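Local coordinates for uncharacterized protein (Peptoclostridium difficile 630, PDB 4YCS) that is of unknown function but, as a putative lipoprotein related to PnrA-like substrate-binding proteins of ABC transporters, may bind a small ligand, at residues E22-S27 with A93-E98; S27-L32 with T43-S48; I60-N63 with L68-A71; N105-S110 with A120-G125. All coordinates share one frame; numbering follows the deposited sequence.

Five parallel strands in the order 41-48, 8-15, 68-72, 91-95, 106-109, with helices on both faces, form the frame that these contacts tie together. From the N terminus, strand 8-15 leads into helix 22-38, whose first turn contact 1 sets against the end of strand 91-95 and the residue after it, closing the longest loop. Inside that loop lie contact 2, where the chain returns as edge strand 41-48 alongside the same helix, and then contact 3, which joins helix 54-62 to strand 68-72. Contact 4 follows in series, bringing helix 118-127 back onto the other edge strand, 106-109. No loops cross. Ser27 belongs to both contacts 1 and 2, and Ile123 touches side chains of contacts 2 and 3.

Contact 1 (E22-S27 with A93-E98); sequences EAMNNS and AIIDYE
The carboxylate of Asp96 presents one flat face to Met24, a selenomethionine whose selenium sits over that face but off centre, on the side between CB and OD2. SE approaches Asp96 CB to 3.6 Å and Asp96 OD2 to 3.8 Å. The other oxygen, OD1, is hydrogen-bonded to a bound glycerol, probably from the crystallisation liquor.

The setting is the Rossmann-like alpha/beta fold of periplasmic-binding-protein lobes, in which loops at the C-terminal ends of parallel strands commonly line a ligand cleft. Asp96 comes directly after strand 91-95 and Met24 lies near the start of helix 22-38, so the two meet at that end of the sheet. The glycerol is consistent with a small-molecule pocket there, without proving one.

Met24 reaches across because its CG is anti to the backbone N (chi1 -166°); only at chi3 does the chain bend. It meets the Asp96 side chain at about a right angle. Deeper in, Met24 SE packs on Ile95 CG2 at 4.2 Å, and both side chains also touch Val72 of the neighbouring strand. The interface thus passes from a buried apolar floor to a more open carboxylate.

One turn of the helix is reinforced beside the contact: Glu22 O receives Asn26 N and also Asn26 ND2, the latter at 2.7 Å and from 46° above the carbonyl plane.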
# COMPACT_ATOMS: atom_id res chain seq x y z
N GLU A 22 5.77 10.14 -9.96
CA GLU A 22 7.14 9.64 -9.79
C GLU A 22 7.74 9.95 -8.43
O GLU A 22 8.24 9.04 -7.77
CB GLU A 22 8.06 10.15 -10.88
CG GLU A 22 7.94 9.36 -12.17
CD GLU A 22 8.71 9.99 -13.32
OE1 GLU A 22 9.06 9.25 -14.25
OE2 GLU A 22 8.95 11.22 -13.31
N ALA A 23 7.65 11.20 -7.99
CA ALA A 23 8.22 11.60 -6.71
C ALA A 23 7.61 10.83 -5.54
O ALA A 23 8.33 10.29 -4.68
CB ALA A 23 8.08 13.10 -6.48
N MSE A 24 6.28 10.81 -5.49
CA MSE A 24 5.56 10.08 -4.44
C MSE A 24 5.86 8.60 -4.45
O MSE A 24 5.96 7.97 -3.40
CB MSE A 24 4.07 10.24 -4.72
CG MSE A 24 3.30 9.80 -3.49
SE MSE A 24 1.39 10.19 -3.71
CE MSE A 24 0.98 9.01 -5.21
N ASN A 25 5.97 8.03 -5.64
CA ASN A 25 6.31 6.64 -5.84
C ASN A 25 7.67 6.32 -5.27
O ASN A 25 7.82 5.35 -4.52
CB ASN A 25 6.20 6.24 -7.32
CG ASN A 25 4.77 6.05 -7.76
OD1 ASN A 25 3.86 6.23 -6.97
ND2 ASN A 25 4.56 5.67 -9.02
N ASN A 26 8.65 7.17 -5.57
CA ASN A 26 9.99 6.96 -5.04
C ASN A 26 10.06 7.06 -3.54
O ASN A 26 10.75 6.26 -2.89
CB ASN A 26 11.00 7.87 -5.72
CG ASN A 26 11.37 7.33 -7.07
OD1 ASN A 26 12.31 6.57 -7.19
ND2 ASN A 26 10.58 7.64 -8.08
N SER A 27 9.30 7.98 -2.97
CA SER A 27 9.25 8.14 -1.52
C SER A 27 8.61 6.92 -0.86
O SER A 27 9.04 6.50 0.21
CB SER A 27 8.47 9.41 -1.10
OG SER A 27 9.17 10.58 -1.44
N ALA A 93 -3.25 -0.35 3.27
CA ALA A 93 -2.89 1.07 3.43
C ALA A 93 -3.01 1.74 2.09
O ALA A 93 -2.74 1.10 1.07
CB ALA A 93 -1.50 1.25 4.00
N ILE A 94 -3.45 3.00 2.07
CA ILE A 94 -3.47 3.76 0.85
C ILE A 94 -2.76 5.09 1.08
O ILE A 94 -2.97 5.73 2.12
CB ILE A 94 -4.88 3.92 0.30
CG1 ILE A 94 -4.81 4.54 -1.09
CG2 ILE A 94 -5.79 4.68 1.30
CD1 ILE A 94 -6.14 4.51 -1.84
N ILE A 95 -1.88 5.45 0.14
CA ILE A 95 -1.13 6.69 0.19
C ILE A 95 -1.77 7.78 -0.70
O ILE A 95 -2.02 7.56 -1.88
CB ILE A 95 0.31 6.47 -0.19
CG1 ILE A 95 0.97 5.52 0.82
CG2 ILE A 95 1.07 7.81 -0.23
CD1 ILE A 95 2.25 4.94 0.29
N ASP A 96 -2.04 8.94 -0.08
CA ASP A 96 -2.56 10.15 -0.75
C ASP A 96 -4.06 10.09 -0.99
O ASP A 96 -4.55 10.56 -2.01
CB ASP A 96 -1.79 10.41 -2.06
CG ASP A 96 -1.98 11.87 -2.60
OD1 ASP A 96 -2.11 12.82 -1.79
OD2 ASP A 96 -1.97 12.02 -3.85
N TYR A 97 -4.79 9.51 -0.05
CA TYR A 97 -6.26 9.46 -0.13
C TYR A 97 -6.89 9.17 1.23
O TYR A 97 -6.45 8.28 1.98
CB TYR A 97 -6.73 8.43 -1.18
CG TYR A 97 -8.22 8.48 -1.38
CD1 TYR A 97 -9.07 7.69 -0.61
CD2 TYR A 97 -8.77 9.35 -2.30
CE1 TYR A 97 -10.44 7.76 -0.79
CE2 TYR A 97 -10.14 9.42 -2.48
CZ TYR A 97 -10.96 8.63 -1.72
OH TYR A 97 -12.29 8.71 -1.91
N GLU A 98 -7.95 9.91 1.53
CA GLU A 98 -8.71 9.71 2.75
C GLU A 98 -10.15 9.45 2.36
O GLU A 98 -10.72 10.21 1.60
CB GLU A 98 -8.60 10.93 3.67
CG GLU A 98 -7.40 10.85 4.61
CD GLU A 98 -7.18 12.11 5.43
OE1 GLU A 98 -8.09 12.55 6.17
OE2 GLU A 98 -6.07 12.68 5.34

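Contact 2 (S27-L32 with T43-S48); sequences SALLAL and TNKVES
Leu32 and Thr43 form the tighter end of this contact, meeting tip to tip. The methyl CG2 of Thr43 rests against the fork of the leucine, 3.9 Å from Leu32 CG and 4.0 Å from Leu32 CD1, while the second leucine branch brings CD2 to 4.1 Å from Thr43 CB. Leu32 extends toward the strand with CG anti to its backbone N (chi1 -177°), and its flank is completed by Val10 and Met12 of strand 8-15. In Thr43, CG2 lies beside the backbone N, and it is this branch, rather than the hydroxyl, that makes the closest approach to the leucine.

Toward the N-terminal end of the helix segment the packing opens out to solvent. Leu29 and Lys45 cross at about a right angle, and their closest approach is a single one, Leu29 CD2 to Lys45 CD at 4.1 Å. Beyond that point the extended lysine stands out from the strand, and its NZ makes a long salt bridge of 3.6 Å with OE1 of Glu47, two residues on.

Helix and strand run nearly antiparallel, at 165° with their axes 10.8 Å apart, as expected for two consecutive elements of the beta-alpha-beta unit 8-15, 22-38, 41-48. Asn44 points away from the helix, and its OD1 is hydrogen-bonded to Ser11 OG.

Across the interface the contact is therefore held by dispersion and the exclusion of water: the lysine contributes methylenes to the leucine, while its charge stays at the solvent side with a partner of its own strand.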
# COMPACT_ATOMS: atom_id res chain seq x y z
N SER A 27 9.30 7.98 -2.97
CA SER A 27 9.25 8.14 -1.52
C SER A 27 8.61 6.92 -0.86
O SER A 27 9.04 6.50 0.21
CB SER A 27 8.47 9.41 -1.10
OG SER A 27 9.17 10.58 -1.44
N ALA A 28 7.54 6.39 -1.47
CA ALA A 28 6.88 5.22 -0.94
C ALA A 28 7.85 4.02 -0.93
O ALA A 28 8.02 3.34 0.10
CB ALA A 28 5.63 4.92 -1.75
N LEU A 29 8.56 3.83 -2.03
CA LEU A 29 9.52 2.76 -2.13
C LEU A 29 10.67 2.87 -1.16
O LEU A 29 11.17 1.85 -0.68
CB LEU A 29 10.03 2.65 -3.55
CG LEU A 29 9.00 2.08 -4.53
CD1 LEU A 29 9.34 2.50 -5.97
CD2 LEU A 29 8.90 0.56 -4.38
N LEU A 30 11.13 4.09 -0.89
CA LEU A 30 12.21 4.31 0.04
C LEU A 30 11.75 3.97 1.44
O LEU A 30 12.49 3.34 2.23
CB LEU A 30 12.64 5.78 0.02
CG LEU A 30 13.68 6.23 1.06
CD1 LEU A 30 15.03 5.51 0.87
CD2 LEU A 30 13.87 7.76 1.06
N ALA A 31 10.53 4.41 1.77
CA ALA A 31 9.94 4.12 3.07
C ALA A 31 9.87 2.60 3.36
O ALA A 31 10.14 2.15 4.48
CB ALA A 31 8.56 4.72 3.13
N LEU A 32 9.53 1.84 2.31
CA LEU A 32 9.37 0.39 2.41
C LEU A 32 10.74 -0.25 2.60
O LEU A 32 10.94 -1.03 3.54
CB LEU A 32 8.68 -0.16 1.17
CG LEU A 32 8.36 -1.67 1.14
CD1 LEU A 32 7.48 -2.05 2.31
CD2 LEU A 32 7.68 -2.08 -0.16
N THR A 43 9.61 -8.12 0.98
CA THR A 43 8.85 -7.13 0.22
C THR A 43 8.62 -7.56 -1.21
O THR A 43 9.38 -8.39 -1.76
CB THR A 43 9.56 -5.73 0.22
OG1 THR A 43 10.81 -5.80 -0.45
CG2 THR A 43 9.78 -5.28 1.68
N ASN A 44 7.60 -6.96 -1.81
CA ASN A 44 7.22 -7.20 -3.17
C ASN A 44 6.61 -5.90 -3.71
O ASN A 44 6.01 -5.12 -2.94
CB ASN A 44 6.22 -8.38 -3.14
CG ASN A 44 5.55 -8.64 -4.47
OD1 ASN A 44 4.39 -8.22 -4.70
ND2 ASN A 44 6.23 -9.37 -5.33
N LYS A 45 6.77 -5.64 -4.99
CA LYS A 45 6.06 -4.53 -5.62
C LYS A 45 5.39 -4.93 -6.91
O LYS A 45 5.86 -5.81 -7.61
CB LYS A 45 6.99 -3.36 -5.86
CG LYS A 45 7.85 -3.47 -7.11
CD LYS A 45 8.34 -2.08 -7.52
CE LYS A 45 9.59 -2.16 -8.37
NZ LYS A 45 10.19 -0.81 -8.46
N VAL A 46 4.27 -4.29 -7.19
CA VAL A 46 3.53 -4.42 -8.43
C VAL A 46 3.36 -3.01 -9.00
O VAL A 46 3.05 -2.10 -8.25
CB VAL A 46 2.16 -5.10 -8.18
CG1 VAL A 46 1.32 -5.20 -9.46
CG2 VAL A 46 2.40 -6.48 -7.62
N GLU A 47 3.64 -2.85 -10.29
CA GLU A 47 3.49 -1.56 -10.99
C GLU A 47 2.52 -1.69 -12.17
O GLU A 47 2.57 -2.66 -12.92
CB GLU A 47 4.83 -1.09 -11.50
CG GLU A 47 5.76 -0.65 -10.40
CD GLU A 47 7.17 -0.46 -10.90
OE1 GLU A 47 7.85 -1.48 -11.13
OE2 GLU A 47 7.60 0.70 -11.06
N SER A 48 1.64 -0.72 -12.34
CA SER A 48 0.68 -0.77 -13.46
C SER A 48 0.27 0.63 -13.94
O SER A 48 -0.02 1.49 -13.12
CB SER A 48 -0.56 -1.57 -13.04
OG SER A 48 -1.57 -1.53 -14.05

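Contact 3 (I60-N63 with L68-A71); sequences ILCN and LIIA
Ile69 sets both its branches against Leu61, and the longer one also reaches Cys62. Its CG1 stands anti to the carbonyl carbon (chi1 -63°), and an extended second torsion carries CD1 up to the helix backbone. There the methyl lies 3.8 Å from Leu61 CB, is equally near Leu61 C, and comes within 3.9 Å of Cys62 SG. The shorter branch meets another part of the same leucine, Ile69 CG2 standing 3.9 Å from Leu61 CD1.

Leu61 has the matching conformation. With CG beside the backbone N (chi1 -63°) and chi2 fully extended, CD1 travels down toward the strand, so the two side chains cross obliquely and touch at two levels: methyl against CB near the helix, and methyl against methyl nearer the sheet. The other leucine methyl, CD2, faces strand 41-48, where it packs against Val46. Cys62 uses the same first torsion as Leu61, which swings its sulfur in beside the tip of Ile69; Phe92 and Tyr87 flank it there.

Topologically this is the second half of a crossover. Helix 54-62 leads from edge strand 41-48 past strand 8-15 to strand 68-72, at the middle of the parallel sheet. Ile70, the next residue, faces the opposite side of the sheet and packs on Ile123 of helix 118-127.

The side-chain chemistry is apolar, with the cysteine sulfur acting as one more hydrophobic surface, though the isoleucine methyl also rests on the helix backbone. Adhesion here implies close fit and burial rather than directed bonds, and the strand's own polar backbone atoms serve its neighbours in the sheet.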
# COMPACT_ATOMS: atom_id res chain seq x y z
N ILE A 60 -5.50 -10.55 -6.33
CA ILE A 60 -4.41 -11.52 -6.34
C ILE A 60 -3.52 -11.38 -5.12
O ILE A 60 -3.13 -12.39 -4.53
CB ILE A 60 -3.57 -11.39 -7.62
CG1 ILE A 60 -4.37 -11.87 -8.87
CG2 ILE A 60 -2.29 -12.18 -7.48
CD1 ILE A 60 -3.75 -11.41 -10.20
N LEU A 61 -3.15 -10.15 -4.73
CA LEU A 61 -2.30 -9.92 -3.55
C LEU A 61 -2.96 -10.40 -2.27
O LEU A 61 -2.27 -10.89 -1.36
CB LEU A 61 -1.90 -8.43 -3.43
CG LEU A 61 -1.05 -7.83 -4.56
CD1 LEU A 61 -0.78 -6.37 -4.32
CD2 LEU A 61 0.24 -8.59 -4.76
N CYS A 62 -4.30 -10.30 -2.21
CA CYS A 62 -5.05 -10.81 -1.05
C CYS A 62 -5.02 -12.32 -0.94
O CYS A 62 -5.34 -12.87 0.11
CB CYS A 62 -6.49 -10.33 -1.13
SG CYS A 62 -6.69 -8.57 -0.93
N ASN A 63 -4.58 -13.00 -2.00
CA ASN A 63 -4.40 -14.47 -2.01
C ASN A 63 -2.95 -14.88 -2.06
O ASN A 63 -2.68 -16.02 -2.31
CB ASN A 63 -5.18 -15.07 -3.19
CG ASN A 63 -6.67 -15.01 -2.94
OD1 ASN A 63 -7.20 -15.81 -2.19
ND2 ASN A 63 -7.32 -14.03 -3.51
N LEU A 68 0.51 -6.95 4.91
CA LEU A 68 0.05 -5.60 4.55
C LEU A 68 0.19 -5.37 3.08
O LEU A 68 1.22 -5.71 2.49
CB LEU A 68 0.87 -4.54 5.34
CG LEU A 68 0.57 -3.07 5.09
CD1 LEU A 68 -0.84 -2.72 5.51
CD2 LEU A 68 1.56 -2.15 5.83
N ILE A 69 -0.82 -4.77 2.50
CA ILE A 69 -0.85 -4.41 1.09
C ILE A 69 -0.99 -2.89 1.01
O ILE A 69 -1.96 -2.31 1.55
CB ILE A 69 -2.02 -5.07 0.34
CG1 ILE A 69 -1.84 -6.58 0.37
CG2 ILE A 69 -2.09 -4.60 -1.13
CD1 ILE A 69 -3.09 -7.38 0.06
N ILE A 70 -0.00 -2.25 0.41
CA ILE A 70 0.05 -0.78 0.32
C ILE A 70 -0.19 -0.31 -1.13
O ILE A 70 0.54 -0.66 -2.04
CB ILE A 70 1.38 -0.22 0.78
CG1 ILE A 70 1.76 -0.79 2.16
CG2 ILE A 70 1.26 1.32 0.80
CD1 ILE A 70 3.11 -0.38 2.69
N ALA A 71 -1.24 0.47 -1.33
CA ALA A 71 -1.59 1.05 -2.61
C ALA A 71 -1.15 2.54 -2.63
O ALA A 71 -1.47 3.30 -1.72
CB ALA A 71 -3.08 0.98 -2.81

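Contact 4 (N105-S110 with A120-G125); sequences NITSIS and AGLIAG
Ile109 and Leu122 reach toward one another, tip to tip, from the edge strand and from the helix that lies over it. Their end methyls meet closely, Ile109 CD1, on a chain bent at chi2 (-61°), standing 3.6 Å from Leu122 CD2. The leucine projects from the helix with CG anti to its backbone N (chi1 -178°), which aims its fork at the sheet; its two methyls then part company. While CD2 takes Ile109, CD1 turns to Thr107, two residues back on the same face of the strand, and lies a looser 4.3 Å from Thr107 CG2. One leucine thus bridges two alternate strand positions. Ser108, between them, points to the other side, where its OG is hydrogen-bonded to Tyr97 O.

The hydroxyl of Thr107 also has a partner in helix 118-127, being hydrogen-bonded to Lys126 NZ, so polar and apolar ends of that residue both face the helix. Tyr118 and Leu119 extend the apolar surface around Ile109. After the strand, Ser110 serves as N-cap of the short helix 111-115, its OG bonded to Asp113 N.

A helix returning over the sheet's last parallel strand, with alternate strand residues, here Thr107 and Ile109, facing it, is typical of the Rossmann-like three-layer alpha/beta/alpha sandwich.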
# COMPACT_ATOMS: atom_id res chain seq x y z
N ASN A 105 -10.38 -1.90 7.67
CA ASN A 105 -9.10 -2.56 7.32
C ASN A 105 -8.21 -1.72 6.40
O ASN A 105 -7.25 -2.24 5.81
CB ASN A 105 -9.33 -3.99 6.75
CG ASN A 105 -10.18 -4.02 5.50
OD1 ASN A 105 -10.76 -3.03 5.09
ND2 ASN A 105 -10.24 -5.16 4.89
N ILE A 106 -8.52 -0.42 6.26
CA ILE A 106 -7.73 0.44 5.40
C ILE A 106 -7.24 1.65 6.18
O ILE A 106 -8.03 2.42 6.69
CB ILE A 106 -8.47 0.91 4.13
CG1 ILE A 106 -8.94 -0.27 3.29
CG2 ILE A 106 -7.57 1.83 3.33
CD1 ILE A 106 -9.61 0.09 1.96
N THR A 107 -5.91 1.81 6.23
CA THR A 107 -5.27 2.98 6.87
C THR A 107 -4.85 3.92 5.78
O THR A 107 -4.20 3.51 4.82
CB THR A 107 -4.02 2.57 7.67
OG1 THR A 107 -4.38 1.60 8.64
CG2 THR A 107 -3.41 3.75 8.38
N SER A 108 -5.22 5.19 5.93
CA SER A 108 -4.88 6.22 5.00
C SER A 108 -3.61 6.94 5.46
O SER A 108 -3.43 7.19 6.62
CB SER A 108 -6.04 7.24 4.88
OG SER A 108 -7.08 6.78 4.05
N ILE A 109 -2.75 7.28 4.53
CA ILE A 109 -1.51 7.99 4.81
C ILE A 109 -1.39 9.18 3.85
O ILE A 109 -1.45 9.03 2.64
CB ILE A 109 -0.26 7.12 4.55
CG1 ILE A 109 -0.30 5.76 5.30
CG2 ILE A 109 1.01 7.90 4.87
CD1 ILE A 109 -0.36 5.91 6.79
N SER A 110 -1.18 10.35 4.38
CA SER A 110 -1.04 11.53 3.53
C SER A 110 0.25 11.55 2.68
O SER A 110 1.20 10.82 2.95
CB SER A 110 -1.04 12.74 4.41
OG SER A 110 0.05 12.66 5.27
N ALA A 120 7.34 4.47 7.26
CA ALA A 120 8.21 3.35 7.72
C ALA A 120 7.86 2.93 9.13
O ALA A 120 7.91 1.75 9.49
CB ALA A 120 9.66 3.77 7.67
N GLY A 121 7.50 3.94 9.92
CA GLY A 121 7.12 3.74 11.29
C GLY A 121 5.82 2.98 11.36
O GLY A 121 5.67 2.05 12.15
N LEU A 122 4.89 3.39 10.51
CA LEU A 122 3.57 2.74 10.50
C LEU A 122 3.71 1.27 10.15
O LEU A 122 3.06 0.43 10.74
CB LEU A 122 2.67 3.43 9.50
CG LEU A 122 1.29 2.83 9.50
CD1 LEU A 122 0.35 3.62 10.38
CD2 LEU A 122 0.80 2.74 8.08
N ILE A 123 4.58 0.96 9.20
CA ILE A 123 4.77 -0.39 8.74
C ILE A 123 5.33 -1.18 9.93
O ILE A 123 4.88 -2.29 10.24
CB ILE A 123 5.69 -0.42 7.48
CG1 ILE A 123 5.00 0.30 6.28
CG2 ILE A 123 6.02 -1.85 7.11
CD1 ILE A 123 5.86 0.67 5.08
N ALA A 124 6.34 -0.61 10.59
CA ALA A 124 6.95 -1.26 11.76
C ALA A 124 5.95 -1.56 12.86
O ALA A 124 5.95 -2.64 13.45
CB ALA A 124 8.06 -0.40 12.31
N GLY A 125 5.11 -0.59 13.16
CA GLY A 125 4.10 -0.76 14.19
C GLY A 125 3.10 -1.80 13.79
O GLY A 125 2.69 -2.60 14.61